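Local coordinates for SH2 domain-containing protein 3C (PDB 3T6G) that acts as an adapter promoting cell migration and integrin-mediated adhesion through BCAR1 signalling, its C-terminal Cdc25-homology domain being closed and incapable of canonical exchange factor function, at residues 56-61 with 140-145; 100-105 with 144-149; 205-210 with 254-259; 199-204 with 250-255. The protein carries 2 engineered substitutions. All coordinates share one frame; numbering follows the deposited sequence.

Contact 1. Residues 56-61 with 140-145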
# COMPACT_ATOMS: atom_id res chain seq x y z
N HIS A 56 -0.63 12.61 14.98
CA HIS A 56 0.02 13.43 13.97
C HIS A 56 0.27 12.72 12.63
O HIS A 56 -0.01 13.30 11.59
CB HIS A 56 1.28 14.06 14.52
CG HIS A 56 1.01 15.25 15.38
ND1 HIS A 56 0.26 15.17 16.54
CD2 HIS A 56 1.31 16.56 15.22
CE1 HIS A 56 0.14 16.37 17.06
NE2 HIS A 56 0.78 17.24 16.29
N VAL A 57 0.80 11.48 12.66
CA VAL A 57 1.13 10.78 11.42
C VAL A 57 -0.10 10.38 10.68
O VAL A 57 -0.08 10.31 9.46
CB VAL A 57 1.83 9.43 11.61
CG1 VAL A 57 3.14 9.39 10.85
CG2 VAL A 57 1.95 9.09 13.05
N THR A 58 -1.14 10.00 11.43
CA THR A 58 -2.38 9.57 10.85
C THR A 58 -2.93 10.70 10.01
O THR A 58 -3.42 10.47 8.91
CB THR A 58 -3.39 9.22 11.92
OG1 THR A 58 -2.95 8.04 12.59
CG2 THR A 58 -4.74 8.95 11.28
N LYS A 59 -2.84 11.93 10.54
CA LYS A 59 -3.37 13.10 9.83
C LYS A 59 -2.68 13.22 8.49
O LYS A 59 -3.32 13.34 7.44
CB LYS A 59 -3.13 14.37 10.64
CG LYS A 59 -4.19 15.45 10.42
CD LYS A 59 -3.90 16.36 9.24
CE LYS A 59 -3.96 17.86 9.66
NZ LYS A 59 -5.29 18.33 10.17
N VAL A 60 -1.36 13.21 8.52
CA VAL A 60 -0.59 13.39 7.32
C VAL A 60 -0.80 12.21 6.37
O VAL A 60 -0.88 12.38 5.16
CB VAL A 60 0.88 13.53 7.69
CG1 VAL A 60 1.74 13.64 6.46
CG2 VAL A 60 1.07 14.77 8.59
N ASP A 61 -0.91 11.01 6.94
CA ASP A 61 -1.05 9.79 6.18
C ASP A 61 -2.30 9.91 5.34
O ASP A 61 -2.32 9.62 4.14
CB ASP A 61 -1.20 8.59 7.13
CG ASP A 61 0.13 8.02 7.61
OD1 ASP A 61 1.19 8.39 7.03
OD2 ASP A 61 0.11 7.18 8.56
N GLY A 140 -4.50 0.58 17.35
CA GLY A 140 -5.67 0.48 18.21
C GLY A 140 -6.45 1.76 18.37
O GLY A 140 -7.65 1.79 18.18
N THR A 141 -5.76 2.83 18.74
CA THR A 141 -6.42 4.10 18.93
C THR A 141 -6.78 4.72 17.58
O THR A 141 -7.93 5.08 17.34
CB THR A 141 -5.53 5.07 19.73
OG1 THR A 141 -5.26 4.51 21.02
CG2 THR A 141 -6.23 6.37 19.94
N MET A 142 -5.79 4.82 16.70
CA MET A 142 -5.96 5.47 15.40
C MET A 142 -6.56 4.61 14.29
O MET A 142 -7.00 5.15 13.27
CB MET A 142 -4.61 6.00 14.92
CG MET A 142 -4.03 7.11 15.79
SD MET A 142 -5.35 8.04 16.58
CE MET A 142 -5.73 9.17 15.25
N GLY A 143 -6.56 3.28 14.45
CA GLY A 143 -6.97 2.38 13.37
C GLY A 143 -6.33 2.76 12.04
O GLY A 143 -6.99 2.84 11.02
N ASN A 144 -5.02 3.03 12.08
CA ASN A 144 -4.26 3.41 10.90
C ASN A 144 -3.28 2.29 10.54
O ASN A 144 -2.15 2.27 11.04
CB ASN A 144 -3.50 4.74 11.17
CG ASN A 144 -2.58 5.11 10.05
OD1 ASN A 144 -2.59 4.45 9.00
ND2 ASN A 144 -1.75 6.15 10.24
N MET A 145 -3.72 1.35 9.69
CA MET A 145 -2.90 0.18 9.33
C MET A 145 -1.67 0.57 8.53
O MET A 145 -0.68 -0.15 8.51
CB MET A 145 -3.69 -0.84 8.51
CG MET A 145 -4.92 -1.44 9.15
SD MET A 145 -4.63 -2.11 10.81
CE MET A 145 -4.48 -0.60 11.76
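The side-chain amide of Asn144 reaches across to residues 56-61 of helix 50-64 and spends both hydrogens of its nitrogen there. The shorter and straighter bond runs from Asn144 ND2 to Asp61 OD2, 2.7 Å long with an angle of 166°. It lies in the amide plane and meets the carboxylate oxygen on its anti lone pair, while the two flat groups stand almost perpendicular (81°). The other bond, Asn144 ND2 to Thr58 OG1, is longer at 3.2 Å, and the hydroxyl sits somewhat tilted from the amide plane. Placing CG anti to the backbone N of Asn144 (chi1 174°) carries the amide to this one-turn gap between Thr58 and Asp61. Met142, its chain bent at chi2 and chi3, lays CG against the hydroxyl, 3.5 Å from Thr58 OG1; the apolar touch is that of Met142 CE on Thr58 CG2, at 4.1 Å.

Further partners hold the acceptors in place. Thr58 OG1 also bonds to Ala54 O one turn earlier. Asp61 OD2 also accepts from Ser147 OG, and OD1 forms a salt bridge with Arg102; these buried donors would probably stabilise an ionised carboxylate. Gly143 leaves the preceding helix with positive phi, and Asn144 OD1 weakly accepts from Phe146 N and Ser147 N. Asn144 is thus the N-cap of helix 145-155, and its amide ties that helix start to helix 50-64 within the Ras-GEF domain.

Contact 2. Residues 100-105 with 144-149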
# COMPACT_ATOMS: atom_id res chain seq x y z
N LEU A 100 4.20 4.22 -1.49
CA LEU A 100 5.29 3.29 -1.25
C LEU A 100 6.55 4.04 -0.79
O LEU A 100 7.29 3.55 0.09
CB LEU A 100 5.58 2.39 -2.47
CG LEU A 100 4.63 1.23 -2.78
CD1 LEU A 100 4.85 0.68 -4.19
CD2 LEU A 100 4.73 0.10 -1.78
N GLU A 101 6.81 5.21 -1.36
CA GLU A 101 7.93 6.02 -0.90
C GLU A 101 7.68 6.41 0.54
O GLU A 101 8.59 6.36 1.38
CB GLU A 101 8.12 7.29 -1.73
CG GLU A 101 9.27 8.18 -1.23
CD GLU A 101 10.65 7.69 -1.66
OE1 GLU A 101 10.75 7.16 -2.78
OE2 GLU A 101 11.63 7.83 -0.90
N ARG A 102 6.44 6.77 0.83
CA ARG A 102 6.11 7.25 2.16
C ARG A 102 6.41 6.17 3.18
O ARG A 102 7.14 6.39 4.14
CB ARG A 102 4.65 7.69 2.27
CG ARG A 102 4.38 8.52 3.55
CD ARG A 102 2.94 9.01 3.67
NE ARG A 102 2.61 9.35 5.05
CZ ARG A 102 3.16 10.35 5.74
NH1 ARG A 102 4.08 11.14 5.18
NH2 ARG A 102 2.80 10.58 6.98
N PHE A 103 5.80 5.01 2.94
CA PHE A 103 5.96 3.82 3.77
C PHE A 103 7.44 3.49 4.07
O PHE A 103 7.88 3.55 5.24
CB PHE A 103 5.28 2.65 3.09
CG PHE A 103 5.15 1.42 3.94
CD1 PHE A 103 4.05 1.24 4.77
CD2 PHE A 103 6.12 0.42 3.90
CE1 PHE A 103 3.92 0.10 5.54
CE2 PHE A 103 5.98 -0.73 4.67
CZ PHE A 103 4.88 -0.89 5.48
N HIS A 104 8.22 3.15 3.05
CA HIS A 104 9.58 2.76 3.37
C HIS A 104 10.41 3.89 3.95
O HIS A 104 11.25 3.67 4.83
CB HIS A 104 10.33 2.07 2.23
CG HIS A 104 11.55 1.34 2.71
ND1 HIS A 104 11.53 0.46 3.77
CD2 HIS A 104 12.85 1.41 2.30
CE1 HIS A 104 12.75 -0.00 3.98
NE2 HIS A 104 13.57 0.55 3.11
N THR A 105 10.21 5.10 3.46
CA THR A 105 10.98 6.24 3.93
C THR A 105 10.70 6.58 5.41
O THR A 105 11.61 6.94 6.15
CB THR A 105 10.79 7.41 3.01
OG1 THR A 105 11.50 7.13 1.81
CG2 THR A 105 11.35 8.71 3.61
N ASN A 144 -5.02 3.03 12.08
CA ASN A 144 -4.26 3.41 10.90
C ASN A 144 -3.28 2.29 10.54
O ASN A 144 -2.15 2.27 11.04
CB ASN A 144 -3.50 4.74 11.17
CG ASN A 144 -2.58 5.11 10.05
OD1 ASN A 144 -2.59 4.45 9.00
ND2 ASN A 144 -1.75 6.15 10.24
N MET A 145 -3.72 1.35 9.69
CA MET A 145 -2.90 0.18 9.33
C MET A 145 -1.67 0.57 8.53
O MET A 145 -0.68 -0.15 8.51
CB MET A 145 -3.69 -0.84 8.51
CG MET A 145 -4.92 -1.44 9.15
SD MET A 145 -4.63 -2.11 10.81
CE MET A 145 -4.48 -0.60 11.76
N PHE A 146 -1.73 1.70 7.85
CA PHE A 146 -0.62 2.11 6.99
C PHE A 146 0.64 2.37 7.83
O PHE A 146 1.62 1.63 7.72
CB PHE A 146 -1.02 3.34 6.15
CG PHE A 146 0.12 3.94 5.35
CD1 PHE A 146 0.46 3.44 4.12
CD2 PHE A 146 0.82 5.02 5.82
CE1 PHE A 146 1.49 3.99 3.40
CE2 PHE A 146 1.85 5.57 5.09
CZ PHE A 146 2.18 5.06 3.89
N SER A 147 0.60 3.38 8.69
CA SER A 147 1.76 3.69 9.55
C SER A 147 2.04 2.66 10.65
O SER A 147 3.19 2.46 11.04
CB SER A 147 1.69 5.12 10.10
OG SER A 147 2.24 6.02 9.14
N PHE A 148 1.00 2.01 11.14
CA PHE A 148 1.20 0.84 11.97
C PHE A 148 2.23 -0.11 11.34
O PHE A 148 3.18 -0.51 11.99
CB PHE A 148 -0.12 0.11 12.16
CG PHE A 148 0.05 -1.28 12.72
CD1 PHE A 148 0.55 -1.47 14.00
CD2 PHE A 148 -0.31 -2.40 11.96
CE1 PHE A 148 0.71 -2.75 14.52
CE2 PHE A 148 -0.16 -3.70 12.47
CZ PHE A 148 0.36 -3.87 13.75
N ALA A 149 2.04 -0.43 10.06
CA ALA A 149 2.92 -1.39 9.39
C ALA A 149 4.25 -0.75 9.02
O ALA A 149 5.26 -1.43 8.93
CB ALA A 149 2.24 -1.95 8.13
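Phe103 and Phe146 meet between two helix segments whose axes come within 9.8 Å of each other and run in broadly the same sense, 39° apart; Phe103 CA and Ser147 CA, the nearest pair of alpha carbons, are 7.1 Å apart. The central evidence for the packing is a T-shaped aromatic pair: the edge of the Phe103 ring points at the face of Phe146, with ring centroids 5.7 Å apart and planes at 68°. Phe103 CD1 approaches Phe146 CE1 to 4.0 Å from over that face. Both side chains hold CG anti to their backbone N (chi1 -170° for Phe103), which turns each ring across the space between the helices although neither CB points straight at the other segment.

The leading edge of Phe103 then runs on to the backbone of the second helix. Phe146 O lies at that edge, close to the ring plane, 3.5 Å from Phe103 CE1, and Ala149 CB sits in the ring plane 3.7 Å from the same carbon. This is helix-on-helix packing near the centre of the chain, where helices 93-115 and 145-155 of the Cdc25-homology domain pack together, and Leu210 of helix 210-215 touches both phenyl rings.

Arg102 packs against another part of Phe146. Its chain is extended from CG to NE, and Arg102 CD and NE both lie 3.9 Å from Phe146 CE2; the guanidinium and phenyl planes are nearly parallel, and the side chains cross at about a right angle. The charged end has firmer partners: NE makes a salt bridge with Asp61 OD1, and NH1 is hydrogen-bonded to Phe277 O and Thr279 OG1.

Contact 3. Residues 205-210 with 254-259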
# COMPACT_ATOMS: atom_id res chain seq x y z
N THR A 205 -9.54 3.78 9.61
CA THR A 205 -9.25 5.15 9.29
C THR A 205 -8.30 5.10 8.13
O THR A 205 -8.22 6.02 7.32
CB THR A 205 -8.53 5.76 10.53
OG1 THR A 205 -9.30 6.85 11.09
CG2 THR A 205 -7.12 6.19 10.21
N PHE A 206 -7.57 4.00 8.05
CA PHE A 206 -6.66 3.77 6.94
C PHE A 206 -6.36 2.28 6.86
O PHE A 206 -5.52 1.78 7.59
CB PHE A 206 -5.39 4.56 7.15
CG PHE A 206 -4.54 4.66 5.94
CD1 PHE A 206 -3.69 5.73 5.76
CD2 PHE A 206 -4.60 3.70 4.95
CE1 PHE A 206 -2.91 5.84 4.65
CE2 PHE A 206 -3.81 3.79 3.83
CZ PHE A 206 -2.96 4.86 3.68
N PRO A 207 -7.04 1.58 5.95
CA PRO A 207 -7.06 0.11 5.89
C PRO A 207 -5.72 -0.42 5.44
O PRO A 207 -4.84 0.36 5.01
CB PRO A 207 -8.08 -0.15 4.79
CG PRO A 207 -7.80 0.98 3.82
CD PRO A 207 -7.55 2.18 4.70
N HIS A 208 -5.55 -1.73 5.51
CA HIS A 208 -4.30 -2.35 5.09
C HIS A 208 -4.29 -2.46 3.55
O HIS A 208 -5.05 -3.24 2.97
CB HIS A 208 -4.15 -3.71 5.80
CG HIS A 208 -2.80 -4.34 5.62
ND1 HIS A 208 -1.63 -3.61 5.67
CD2 HIS A 208 -2.44 -5.63 5.39
CE1 HIS A 208 -0.60 -4.42 5.47
NE2 HIS A 208 -1.06 -5.65 5.30
N VAL A 209 -3.45 -1.67 2.89
CA VAL A 209 -3.42 -1.63 1.43
C VAL A 209 -2.02 -1.89 0.89
O VAL A 209 -1.80 -1.82 -0.32
CB VAL A 209 -3.91 -0.25 0.84
CG1 VAL A 209 -5.27 0.15 1.36
CG2 VAL A 209 -2.91 0.87 1.14
N LEU A 210 -1.05 -2.16 1.76
CA LEU A 210 0.31 -2.44 1.26
C LEU A 210 0.44 -3.73 0.44
O LEU A 210 1.13 -3.76 -0.57
CB LEU A 210 1.37 -2.36 2.35
CG LEU A 210 2.21 -1.13 2.01
CD1 LEU A 210 1.60 0.08 2.69
CD2 LEU A 210 3.65 -1.31 2.38
N GLY A 254 -15.59 6.43 1.80
CA GLY A 254 -16.36 7.41 2.54
C GLY A 254 -16.46 7.10 4.01
O GLY A 254 -16.70 7.99 4.83
N LEU A 255 -16.26 5.83 4.36
CA LEU A 255 -16.29 5.42 5.76
C LEU A 255 -14.97 5.79 6.43
O LEU A 255 -14.94 6.28 7.55
CB LEU A 255 -16.57 3.93 5.91
CG LEU A 255 -16.53 3.46 7.38
CD1 LEU A 255 -17.78 3.93 8.10
CD2 LEU A 255 -16.39 1.95 7.50
N TYR A 256 -13.86 5.54 5.73
CA TYR A 256 -12.57 5.87 6.30
C TYR A 256 -12.42 7.38 6.49
O TYR A 256 -11.86 7.84 7.49
CB TYR A 256 -11.44 5.29 5.43
CG TYR A 256 -11.61 3.82 5.15
CD1 TYR A 256 -11.71 2.91 6.19
CD2 TYR A 256 -11.68 3.34 3.83
CE1 TYR A 256 -11.87 1.58 5.95
CE2 TYR A 256 -11.84 1.98 3.59
CZ TYR A 256 -11.93 1.11 4.65
OH TYR A 256 -12.10 -0.24 4.44
N HIS A 257 -12.92 8.15 5.53
CA HIS A 257 -12.86 9.61 5.61
C HIS A 257 -13.61 10.08 6.85
O HIS A 257 -13.06 10.81 7.69
CB HIS A 257 -13.45 10.24 4.36
CG HIS A 257 -13.88 11.66 4.54
ND1 HIS A 257 -12.99 12.72 4.55
CD2 HIS A 257 -15.11 12.20 4.71
CE1 HIS A 257 -13.66 13.85 4.72
NE2 HIS A 257 -14.94 13.56 4.83
N THR A 258 -14.87 9.65 6.95
CA THR A 258 -15.69 9.91 8.13
C THR A 258 -14.96 9.59 9.43
O THR A 258 -14.71 10.49 10.23
CB THR A 258 -16.97 9.06 8.13
OG1 THR A 258 -17.87 9.55 7.14
CG2 THR A 258 -17.63 9.14 9.50
N ASN A 259 -14.64 8.32 9.64
CA ASN A 259 -13.91 7.90 10.83
C ASN A 259 -12.76 8.83 11.12
O ASN A 259 -12.61 9.32 12.24
CB ASN A 259 -13.38 6.49 10.67
CG ASN A 259 -14.47 5.47 10.73
OD1 ASN A 259 -15.56 5.75 11.23
ND2 ASN A 259 -14.18 4.27 10.23
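Thr205 and Pro207 belong to the irregular connection that leads into helix 210-215 of the Cdc25-homology domain, and they rest on Tyr256 and Asn259 of helix 253-263: a loop packed along a helix flank. The backbones come very close, Thr205 CA lying 4.5 Å from Tyr256 CA, and no hydrogen bond joins these two segments, which leaves packing as the direct link.

Its principal element is a CH-pi contact. Pro207 CD stands 4.2 Å from the centroid of the Tyr256 ring and only 4° off the ring normal, which places the proline methylene squarely over one face. Pro207 CB is set toward the phenol end, 4.0 Å from Tyr256 OH. With CG anti to its own carbonyl carbon (chi1 -52°), Tyr256 presents a ring face to the proline. At the other end of the side chain, Tyr256 CB lies 3.8 Å from Thr205 O. Met84 touches both Pro207 and Tyr256, adding helix 83-86 to the same packing group. Tyr256 is probably a phosphorylation site, as in related proteins; it is unmodified here and buried.

One turn further on, Asn259 continues the contact less tightly: its CB is 4.1 Å from Thr205 OG1, the two side chains meeting at a slant. Its amide looks to the preceding part of the loop, where ND2 donates to Thr204 O. Within the helix, Gly254 O accepts from Thr258 N and from Thr258 OG1, the hydroxyl 3.0 Å away and close to in line with the carbonyl bond (163°).

Contact 4. Residues 199-204 with 250-255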
# COMPACT_ATOMS: atom_id res chain seq x y z
N PRO A 199 -8.89 -5.34 10.73
CA PRO A 199 -9.42 -4.53 11.84
C PRO A 199 -10.89 -4.19 11.63
O PRO A 199 -11.31 -4.04 10.48
CB PRO A 199 -8.58 -3.26 11.77
CG PRO A 199 -8.23 -3.13 10.32
CD PRO A 199 -8.05 -4.54 9.82
N PRO A 200 -11.65 -4.04 12.73
CA PRO A 200 -13.07 -3.73 12.60
C PRO A 200 -13.22 -2.45 11.79
O PRO A 200 -12.64 -1.42 12.11
CB PRO A 200 -13.53 -3.53 14.04
CG PRO A 200 -12.29 -3.23 14.82
CD PRO A 200 -11.18 -3.97 14.12
N LEU A 201 -13.98 -2.56 10.71
CA LEU A 201 -14.15 -1.46 9.78
C LEU A 201 -14.60 -0.19 10.53
O LEU A 201 -14.24 0.92 10.15
CB LEU A 201 -15.18 -1.89 8.73
CG LEU A 201 -15.40 -1.19 7.39
CD1 LEU A 201 -14.22 -1.35 6.46
CD2 LEU A 201 -16.65 -1.78 6.78
N SER A 202 -15.34 -0.37 11.61
CA SER A 202 -15.91 0.76 12.34
C SER A 202 -14.88 1.64 13.08
O SER A 202 -15.18 2.78 13.43
CB SER A 202 -16.98 0.29 13.32
OG SER A 202 -16.38 -0.24 14.49
N ASN A 203 -13.69 1.11 13.33
CA ASN A 203 -12.62 1.92 13.92
C ASN A 203 -11.56 2.27 12.91
O ASN A 203 -10.59 2.95 13.24
CB ASN A 203 -11.97 1.22 15.13
CG ASN A 203 -10.99 2.13 15.89
OD1 ASN A 203 -11.40 3.05 16.60
ND2 ASN A 203 -9.69 1.87 15.73
N THR A 204 -11.75 1.83 11.67
CA THR A 204 -10.72 2.00 10.66
C THR A 204 -10.73 3.36 9.99
O THR A 204 -11.79 3.96 9.75
CB THR A 204 -10.81 0.91 9.59
OG1 THR A 204 -10.87 -0.37 10.22
CG2 THR A 204 -9.60 0.96 8.68
N ALA A 250 -12.27 -0.06 -1.50
CA ALA A 250 -12.56 1.00 -2.44
C ALA A 250 -14.01 1.45 -2.26
O ALA A 250 -14.34 2.62 -2.40
CB ALA A 250 -12.30 0.54 -3.89
N HIS A 251 -14.85 0.49 -1.89
CA HIS A 251 -16.26 0.75 -1.71
C HIS A 251 -16.49 1.49 -0.40
O HIS A 251 -17.59 1.94 -0.11
CB HIS A 251 -16.97 -0.59 -1.69
CG HIS A 251 -18.43 -0.51 -1.37
ND1 HIS A 251 -19.38 -0.16 -2.30
CD2 HIS A 251 -19.11 -0.78 -0.22
CE1 HIS A 251 -20.58 -0.20 -1.74
NE2 HIS A 251 -20.44 -0.56 -0.48
N HIS A 252 -15.44 1.61 0.41
CA HIS A 252 -15.58 2.15 1.74
C HIS A 252 -14.77 3.43 1.95
O HIS A 252 -14.52 3.83 3.09
CB HIS A 252 -15.20 1.08 2.77
CG HIS A 252 -16.28 0.07 3.01
ND1 HIS A 252 -16.07 -1.08 3.74
CD2 HIS A 252 -17.57 0.05 2.62
CE1 HIS A 252 -17.20 -1.77 3.79
NE2 HIS A 252 -18.12 -1.11 3.12
N GLY A 253 -14.36 4.06 0.86
CA GLY A 253 -13.62 5.31 0.94
C GLY A 253 -14.26 6.40 1.80
O GLY A 253 -13.56 7.19 2.44
N GLY A 254 -15.59 6.43 1.80
CA GLY A 254 -16.36 7.41 2.54
C GLY A 254 -16.46 7.10 4.01
O GLY A 254 -16.70 7.99 4.83
N LEU A 255 -16.26 5.83 4.36
CA LEU A 255 -16.29 5.42 5.76
C LEU A 255 -14.97 5.79 6.43
O LEU A 255 -14.94 6.28 7.55
CB LEU A 255 -16.57 3.93 5.91
CG LEU A 255 -16.53 3.46 7.38
CD1 LEU A 255 -17.78 3.93 8.10
CD2 LEU A 255 -16.39 1.95 7.50
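Pro200 O is gripped by two donors that come from opposite faces of its carbonyl plane. Thr204 OG1 gives the shorter bond, 2.8 Å to Pro200 O, from 51° above the plane and therefore not on a lone pair; Asn203 N supplies the other at 3.0 Å. With Thr204 N bonded to Leu201 O, they close the 3-10 segment of residues 201-203, whose first residue, Leu201, points its side chain toward the 250-255 segment.

Leu201 extends CG anti to its backbone N (chi1 -164°), and its forked end meets His252 and Leu255. The side chains of Leu201 and His252 cross at about a right angle. The approach of Leu201 CD2 to His252 CE1 is too short for two carbons and is doubtful; Leu201 CG lies 3.3 Å from Leu255 CD2, a close apolar contact. Leu255 CD2 also lies 3.6 Å from Leu201 O, a carbonyl that accepts weakly from Asn259 ND2.

His252, inside a type I beta turn from Ala250 to Gly253, is the N-cap of helix 253-263. The contact thus sits near the domain periphery, between the connection from helix 175-193 to helix 210-215 and the junction of helices 236-250 and 253-263, where Ala250 and His251 pack on a chain of another protein.

Overall arrangement
From the N terminus, contact 1 opens on helix 50-64 and closes some 80 residues later just before helix 145-155. Contact 2 opens within that loop, on helix 93-115, and ends on the same stretch, sharing Asn144 and Met145, so that helices 50-64, 93-115 and 145-155 are drawn together near the chain's centre. Contacts 4 and 3 follow in series: 199-204 and then 205-210 pair with 250-255 and 254-259, two staggered, crossing closures whose centres are about 5 Å apart. Phe206 bridges the two groups, stacking on Phe146 and probably hydrogen-bonded through its backbone to Gly143 and Met145; the inner helices are thereby tied to peripheral helix 253-263.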